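Side-chain contacts in Old Yellow Enzyme (Pichia, PDB 6AGZ), which probably catalyses the flavin-dependent asymmetric reduction of the carbon-carbon double bond of enone compounds, carrying a bound flavin mononucleotide in a TIM barrel: residues Leu194-Phe197 and Thr201-Lys204; Gly115-Pro120 and Thr245-Gly250; Ser375-Leu380 and Gln390-Ala395. All blocks are in the same frame, centred on the assembly; numbering follows the deposited sequence.

Contact 1 of 3, residues Leu194-Phe197 and Thr201-Lys204; sequences LDQF and TANK
Ala202 is the first residue of the 201-204 segment to touch the helix, and it does so chiefly with its methyl group: CB lies 3.4 Å from the backbone O of Gln196 and 3.9 Å from Gln196 CB, packed alongside the root of that side chain. Beyond CB the glutamine leaves the contact. Its CG stands beside the backbone N, anti to the carbonyl carbon, and the extended chain carries the amide off to Gly191 O and Leu114 O through NE2 and to Arg116 N through OE1, so both ends of this buried amide are satisfied elsewhere. The helix concerned, 193-198, follows strand 183-187, the fourth of the parallel barrel strands, and the chain turns back on it within three residues; the contact thus closes a short loop at the end of that helix, in the TIM barrel of the NADH:flavin oxidoreductase family. One residue on, Asn203 makes the polar link. Its CB sits 3.5 Å from Gln196 O, and with CG anti to the backbone N (chi1 -170°) the amide reaches along the helix end to Phe197. There ND2 gives a hydrogen bond of 2.8 Å to Phe197 O, almost straight at 178°, lying in the amide plane and meeting a lone pair in the carbonyl plane. The same ND2 also bonds Tyr209 O, while OD1 takes the N-H of Arg205; three bonds therefore fix the rotation of this buried amide. Its plane is steeply turned against the Phe197 ring, by 78°, with ND2 4.0 Å from CD2 of Phe197.

Contact 2 of 3, residues Gly115-Pro120 and Thr245-Gly250; sequences GRAADP and TFQGSG
Ala117 and Gln247 bring their backbones nearest, CA to CA at 7.2 Å, where a short 3-10 turn at 116-117 faces an irregular loop. Both loops follow strands of the TIM barrel, 106-112 and 236-240, so the contact joins two strand-to-helix connections of that fold. The Gln247 side chain runs out extended beyond CG and lays its amide against the Ala117 methyl: OE1 is 3.2 Å from CB of Ala117, and NE2 of Gln247 is 3.6 Å from the same carbon. NE2 also makes a weak hydrogen bond to His190 O. Cut back to an alanine, Gln247 would probably leave a gap beside the Ala117 methyl and take this donor from His190 O. Arg116, one residue earlier in the same 3-10 turn, makes the second approach. Its CG is wedged between the backbone N and the carbonyl carbon (chi1 72°), and from there the chain runs straight to NE, bringing the guanidinium edge up to the carbonyls of Gln247 and Gly248. NH2 stays 3.5 Å from Gln247 O; a water bridges instead, accepting from Arg116 NE at 3.0 Å and donating to Gln247 O at 2.6 Å.

Contact 3 of 3, residues Ser375-Leu380 and Gln390-Ala395; sequences SNDGYL and QPSDSA
Asp377 reaches Ser392 with its carboxylate, and following the side chain outward from CB shows how the two loops meet. The bond from CA to CB points toward the 390-395 segment; CG, set anti to the backbone N (chi1 -174°), lies 3.6 Å from Ser392 OG. At the tip the two oxygens divide the work. OD2 accepts a hydrogen bond at 3.1 Å from Ser392 OG, which stands anti to its own carbonyl carbon, beside the backbone N; the hydroxyl comes in on the syn side but 29° out of the carboxylate plane. OD1 lies 3.5 Å from the same OG and 3.7 Å from Ser392 CA, but its stronger partner is Arg369, whose NH2 forms a salt bridge with it. Arginine and serine thus hold different oxygens of one buried carboxylate, and the positive charge would be expected to favour its ionised form. Both segments belong to the long irregular C-terminal region after helix 352-358, which packs against the TIM barrel domain; Tyr379 stacks on Tyr52 of helix 47-57. Each side of the contact is shaped by its own local bonds. Upstream of the aspartate, Ser375 OG accepts from Asp377 N at 3.1 Å in an ST turn, and Asn376 O takes two backbone donors, Tyr379 N and Leu380 N. Across the contact, Ser392 sits at the second position of a type I beta turn from Pro391 to Ser394. The hydroxyl of Ser394, the N-cap of helix 395-398, donates to Pro391 O at 2.8 Å, tying the two ends of the turn together.

Contacts 1 and 2 are neighbours, their centres 9 Å apart, and contact 1 is nested within the chain loop that contact 2 closes. They touch directly: Asp195 OD2 and Ser249 OG are 2.8 Å apart, as are Thr201 OG1 and Gly248 O, both hydrogen-bonding distances, and the Ala202 methyl packs against the Arg116 guanidinium. The side chains of Gln247 and Gln196 are about 10 Å and 13 Å from the bound FMN. Contact 3 stands apart in the C-terminal region, across the chain's centre from contact 1, with nearest atoms about 24 Å from contact 1 and about 17 Å from contact 2.

Contact 1 of 3, residues Leu194-Phe197 and Thr201-Lys204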
loop_
_atom_site.group_PDB
_atom_site.type_symbol
_atom_site.label_atom_id
_atom_site.label_comp_id
_atom_site.label_asym_id
_atom_site.label_seq_id
_atom_site.Cartn_x
_atom_site.Cartn_y
_atom_site.Cartn_z
ATOM N N LEU A 194 7.950 18.285 -6.533
ATOM C CA LEU A 194 7.974 16.847 -6.786
ATOM C C LEU A 194 6.678 16.189 -6.331
ATOM O O LEU A 194 6.125 15.331 -7.033
ATOM C CB LEU A 194 9.177 16.212 -6.094
ATOM C CG LEU A 194 10.518 16.906 -6.332
ATOM C CD1 LEU A 194 11.627 15.992 -5.899
ATOM C CD2 LEU A 194 10.704 17.304 -7.785
ATOM N N ASP A 195 6.174 16.584 -5.159
ATOM C CA ASP A 195 4.870 16.104 -4.721
ATOM C C ASP A 195 3.790 16.483 -5.726
ATOM O O ASP A 195 2.909 15.673 -6.036
ATOM C CB ASP A 195 4.544 16.661 -3.335
ATOM C CG ASP A 195 3.449 15.880 -2.637
ATOM O OD1 ASP A 195 3.384 14.648 -2.829
ATOM O OD2 ASP A 195 2.654 16.497 -1.896
ATOM N N GLN A 196 3.852 17.709 -6.257
ATOM C CA GLN A 196 2.904 18.123 -7.288
ATOM C C GLN A 196 2.939 17.179 -8.482
ATOM O O GLN A 196 1.894 16.860 -9.062
ATOM C CB GLN A 196 3.197 19.556 -7.735
ATOM C CG GLN A 196 3.052 20.596 -6.643
ATOM C CD GLN A 196 3.763 21.891 -6.978
ATOM O OE1 GLN A 196 3.940 22.232 -8.148
ATOM N NE2 GLN A 196 4.186 22.618 -5.949
ATOM N N PHE A 197 4.132 16.722 -8.871
ATOM C CA PHE A 197 4.207 15.722 -9.930
ATOM C C PHE A 197 3.626 14.388 -9.482
ATOM O O PHE A 197 3.072 13.648 -10.304
ATOM C CB PHE A 197 5.652 15.546 -10.399
ATOM C CG PHE A 197 6.046 16.489 -11.498
ATOM C CD1 PHE A 197 6.480 17.772 -11.208
ATOM C CD2 PHE A 197 5.969 16.097 -12.825
ATOM C CE1 PHE A 197 6.837 18.644 -12.220
ATOM C CE2 PHE A 197 6.323 16.963 -13.842
ATOM C CZ PHE A 197 6.757 18.240 -13.538
ATOM N N THR A 201 -4.128 15.416 -8.006
ATOM C CA THR A 201 -4.779 16.719 -7.926
ATOM C C THR A 201 -3.995 17.790 -8.673
ATOM O O THR A 201 -4.589 18.726 -9.218
ATOM C CB THR A 201 -4.959 17.130 -6.464
ATOM O OG1 THR A 201 -3.700 17.045 -5.782
ATOM C CG2 THR A 201 -5.969 16.226 -5.774
ATOM N N ALA A 202 -2.668 17.668 -8.715
ATOM C CA ALA A 202 -1.821 18.694 -9.304
ATOM C C ALA A 202 -1.292 18.333 -10.686
ATOM O O ALA A 202 -0.927 19.239 -11.444
ATOM C CB ALA A 202 -0.635 18.995 -8.380
ATOM N N ASN A 203 -1.246 17.048 -11.035
ATOM C CA ASN A 203 -0.615 16.584 -12.267
ATOM C C ASN A 203 -1.692 16.095 -13.230
ATOM O O ASN A 203 -2.249 15.007 -13.049
ATOM C CB ASN A 203 0.401 15.481 -11.969
ATOM C CG ASN A 203 1.251 15.122 -13.176
ATOM O OD1 ASN A 203 0.923 15.467 -14.310
ATOM N ND2 ASN A 203 2.356 14.425 -12.933
ATOM N N LYS A 204 -1.973 16.896 -14.259
ATOM C CA LYS A 204 -2.854 16.501 -15.349
ATOM C C LYS A 204 -2.090 16.232 -16.639
ATOM O O LYS A 204 -2.704 16.161 -17.707
ATOM C CB LYS A 204 -3.917 17.573 -15.597
ATOM C CG LYS A 204 -4.578 18.116 -14.345
ATOM C CD LYS A 204 -5.341 17.042 -13.591
ATOM C CE LYS A 204 -5.980 17.616 -12.336
ATOM N NZ LYS A 204 -6.581 16.559 -11.478
#

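Contact 2 of 3, residues Gly115-Pro120 and Thr245-Gly250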
loop_
_atom_site.group_PDB
_atom_site.type_symbol
_atom_site.label_atom_id
_atom_site.label_comp_id
_atom_site.label_asym_id
_atom_site.label_seq_id
_atom_site.Cartn_x
_atom_site.Cartn_y
_atom_site.Cartn_z
ATOM N N GLY A 115 7.812 24.989 -6.898
ATOM C CA GLY A 115 6.761 24.776 -7.877
ATOM C C GLY A 115 5.671 25.823 -7.738
ATOM O O GLY A 115 5.939 27.016 -7.563
ATOM N N ARG A 116 4.416 25.373 -7.811
ATOM C CA ARG A 116 3.279 26.280 -7.694
ATOM C C ARG A 116 3.079 26.811 -6.278
ATOM O O ARG A 116 2.114 27.546 -6.043
ATOM C CB ARG A 116 2.001 25.587 -8.173
ATOM C CG ARG A 116 1.475 24.511 -7.236
ATOM C CD ARG A 116 0.224 23.859 -7.806
ATOM N NE ARG A 116 -0.405 22.943 -6.859
ATOM C CZ ARG A 116 -1.544 22.299 -7.090
ATOM N NH1 ARG A 116 -2.182 22.466 -8.240
ATOM N NH2 ARG A 116 -2.046 21.484 -6.171
ATOM N N ALA A 117 3.950 26.458 -5.338
ATOM C CA ALA A 117 3.877 26.953 -3.971
ATOM C C ALA A 117 4.705 28.210 -3.749
ATOM O O ALA A 117 4.691 28.760 -2.642
ATOM C CB ALA A 117 4.330 25.862 -2.995
ATOM N N ALA A 118 5.415 28.682 -4.769
ATOM C CA ALA A 118 6.379 29.757 -4.604
ATOM C C ALA A 118 5.690 31.119 -4.554
ATOM O O ALA A 118 4.514 31.272 -4.894
ATOM C CB ALA A 118 7.402 29.733 -5.737
ATOM N N ASP A 119 6.449 32.111 -4.115
ATOM C CA ASP A 119 6.054 33.511 -4.181
ATOM C C ASP A 119 6.177 33.974 -5.626
ATOM O O ASP A 119 7.304 34.110 -6.123
ATOM C CB ASP A 119 6.948 34.352 -3.260
ATOM C CG ASP A 119 6.496 35.804 -3.145
ATOM O OD1 ASP A 119 5.773 36.302 -4.035
ATOM O OD2 ASP A 119 6.879 36.459 -2.152
ATOM N N PRO A 120 5.073 34.221 -6.336
ATOM C CA PRO A 120 5.196 34.616 -7.748
ATOM C C PRO A 120 5.765 36.011 -7.932
ATOM O O PRO A 120 6.453 36.260 -8.931
ATOM C CB PRO A 120 3.755 34.517 -8.263
ATOM C CG PRO A 120 2.916 34.770 -7.055
ATOM C CD PRO A 120 3.669 34.178 -5.890
ATOM N N THR A 245 -2.368 16.775 3.020
ATOM C CA THR A 245 -3.233 17.507 2.101
ATOM C C THR A 245 -2.828 18.974 2.003
ATOM O O THR A 245 -3.608 19.804 1.525
ATOM C CB THR A 245 -4.697 17.386 2.525
ATOM O OG1 THR A 245 -4.834 17.784 3.895
ATOM C CG2 THR A 245 -5.181 15.950 2.370
ATOM N N PHE A 246 -1.620 19.306 2.451
ATOM C CA PHE A 246 -1.143 20.680 2.409
ATOM C C PHE A 246 -0.919 21.126 0.969
ATOM O O PHE A 246 -0.377 20.380 0.147
ATOM C CB PHE A 246 0.151 20.800 3.218
ATOM C CG PHE A 246 0.653 22.210 3.370
ATOM C CD1 PHE A 246 -0.100 23.163 4.037
ATOM C CD2 PHE A 246 1.894 22.573 2.871
ATOM C CE1 PHE A 246 0.369 24.458 4.186
ATOM C CE2 PHE A 246 2.368 23.864 3.020
ATOM C CZ PHE A 246 1.604 24.808 3.678
ATOM N N GLN A 247 -1.357 22.349 0.666
ATOM C CA GLN A 247 -1.157 22.974 -0.643
ATOM C C GLN A 247 -1.761 22.136 -1.771
ATOM O O GLN A 247 -1.139 21.902 -2.810
ATOM C CB GLN A 247 0.325 23.256 -0.893
ATOM C CG GLN A 247 0.858 24.424 -0.078
ATOM C CD GLN A 247 2.345 24.645 -0.260
ATOM O OE1 GLN A 247 2.827 25.775 -0.194
ATOM N NE2 GLN A 247 3.083 23.562 -0.480
ATOM N N GLY A 248 -2.996 21.684 -1.559
ATOM C CA GLY A 248 -3.763 21.025 -2.593
ATOM C C GLY A 248 -3.423 19.573 -2.853
ATOM O O GLY A 248 -3.989 18.985 -3.785
ATOM N N SER A 249 -2.524 18.974 -2.076
ATOM C CA SER A 249 -2.232 17.557 -2.244
ATOM C C SER A 249 -3.456 16.721 -1.887
ATOM O O SER A 249 -4.274 17.102 -1.045
ATOM C CB SER A 249 -1.036 17.147 -1.387
ATOM O OG SER A 249 0.167 17.688 -1.907
ATOM N N GLY A 250 -3.576 15.562 -2.540
ATOM C CA GLY A 250 -4.815 14.809 -2.463
ATOM C C GLY A 250 -4.972 13.966 -1.216
ATOM O O GLY A 250 -6.097 13.764 -0.749
HETATM O O HOH W 1 0.895 21.918 -4.381
#

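Contact 3 of 3, residues Ser375-Leu380 and Gln390-Ala395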
loop_
_atom_site.group_PDB
_atom_site.type_symbol
_atom_site.label_atom_id
_atom_site.label_comp_id
_atom_site.label_asym_id
_atom_site.label_seq_id
_atom_site.Cartn_x
_atom_site.Cartn_y
_atom_site.Cartn_z
ATOM N N SER A 375 15.416 37.520 11.973
ATOM C CA SER A 375 15.459 37.992 13.349
ATOM C C SER A 375 15.942 36.883 14.272
ATOM O O SER A 375 15.532 35.726 14.136
ATOM C CB SER A 375 14.080 38.484 13.808
ATOM O OG SER A 375 14.089 38.813 15.187
ATOM N N ASN A 376 16.815 37.244 15.214
ATOM C CA ASN A 376 17.249 36.312 16.245
ATOM C C ASN A 376 16.198 36.093 17.323
ATOM O O ASN A 376 16.326 35.145 18.105
ATOM C CB ASN A 376 18.543 36.802 16.900
ATOM C CG ASN A 376 19.724 36.772 15.955
ATOM O OD1 ASN A 376 19.706 36.069 14.946
ATOM N ND2 ASN A 376 20.763 37.532 16.281
ATOM N N ASP A 377 15.178 36.948 17.389
ATOM C CA ASP A 377 14.129 36.794 18.388
ATOM C C ASP A 377 13.363 35.499 18.154
ATOM O O ASP A 377 12.855 35.251 17.056
ATOM C CB ASP A 377 13.182 37.992 18.345
ATOM C CG ASP A 377 12.159 37.967 19.461
ATOM O OD1 ASP A 377 12.416 37.308 20.490
ATOM O OD2 ASP A 377 11.098 38.608 19.311
ATOM N N GLY A 378 13.281 34.671 19.194
ATOM C CA GLY A 378 12.704 33.350 19.050
ATOM C C GLY A 378 13.524 32.396 18.216
ATOM O O GLY A 378 13.037 31.313 17.874
ATOM N N TYR A 379 14.755 32.768 17.873
ATOM C CA TYR A 379 15.660 31.943 17.085
ATOM C C TYR A 379 16.925 31.591 17.851
ATOM O O TYR A 379 17.300 30.414 17.917
ATOM C CB TYR A 379 16.011 32.669 15.774
ATOM C CG TYR A 379 16.782 31.835 14.776
ATOM C CD1 TYR A 379 16.136 30.901 13.976
ATOM C CD2 TYR A 379 18.152 31.996 14.619
ATOM C CE1 TYR A 379 16.835 30.141 13.059
ATOM C CE2 TYR A 379 18.858 31.242 13.701
ATOM C CZ TYR A 379 18.195 30.316 12.925
ATOM O OH TYR A 379 18.895 29.563 12.012
ATOM N N LEU A 380 17.593 32.586 18.437
ATOM C CA LEU A 380 18.768 32.367 19.272
ATOM C C LEU A 380 18.532 32.771 20.721
ATOM O O LEU A 380 19.470 32.732 21.525
ATOM C CB LEU A 380 19.973 33.130 18.714
ATOM C CG LEU A 380 20.561 32.641 17.391
ATOM C CD1 LEU A 380 21.709 33.537 16.958
ATOM C CD2 LEU A 380 21.019 31.197 17.513
ATOM N N GLN A 390 15.803 34.518 26.741
ATOM C CA GLN A 390 16.140 35.918 26.552
ATOM C C GLN A 390 14.944 36.664 25.962
ATOM O O GLN A 390 14.241 36.128 25.099
ATOM C CB GLN A 390 17.354 36.057 25.635
ATOM C CG GLN A 390 18.633 35.451 26.198
ATOM C CD GLN A 390 19.614 36.504 26.681
ATOM O OE1 GLN A 390 20.769 36.535 26.255
ATOM N NE2 GLN A 390 19.157 37.373 27.576
ATOM N N PRO A 391 14.689 37.890 26.402
ATOM C CA PRO A 391 13.490 38.615 25.973
ATOM C C PRO A 391 13.655 39.179 24.564
ATOM O O PRO A 391 14.713 39.084 23.944
ATOM C CB PRO A 391 13.372 39.730 27.014
ATOM C CG PRO A 391 14.783 39.994 27.417
ATOM C CD PRO A 391 15.483 38.660 27.376
ATOM N N SER A 392 12.572 39.785 24.068
ATOM C CA SER A 392 12.553 40.303 22.705
ATOM C C SER A 392 13.428 41.538 22.530
ATOM O O SER A 392 13.772 41.879 21.394
ATOM C CB SER A 392 11.116 40.628 22.289
ATOM O OG SER A 392 10.320 39.457 22.237
ATOM N N ASP A 393 13.791 42.214 23.619
ATOM C CA ASP A 393 14.620 43.410 23.555
ATOM C C ASP A 393 16.053 43.153 24.003
ATOM O O ASP A 393 16.804 44.108 24.227
ATOM C CB ASP A 393 13.996 44.532 24.392
ATOM C CG ASP A 393 13.874 44.173 25.863
ATOM O OD1 ASP A 393 14.094 42.996 26.220
ATOM O OD2 ASP A 393 13.551 45.074 26.666
ATOM N N SER A 394 16.451 41.890 24.131
ATOM C CA SER A 394 17.795 41.557 24.577
ATOM C C SER A 394 18.812 41.891 23.486
ATOM O O SER A 394 18.471 42.332 22.385
ATOM C CB SER A 394 17.875 40.083 24.965
ATOM O OG SER A 394 17.494 39.250 23.885
ATOM N N ALA A 395 20.089 41.667 23.804
ATOM C CA ALA A 395 21.156 41.999 22.866
ATOM C C ALA A 395 21.098 41.117 21.625
ATOM O O ALA A 395 21.133 41.616 20.495
ATOM C CB ALA A 395 22.516 41.878 23.553
#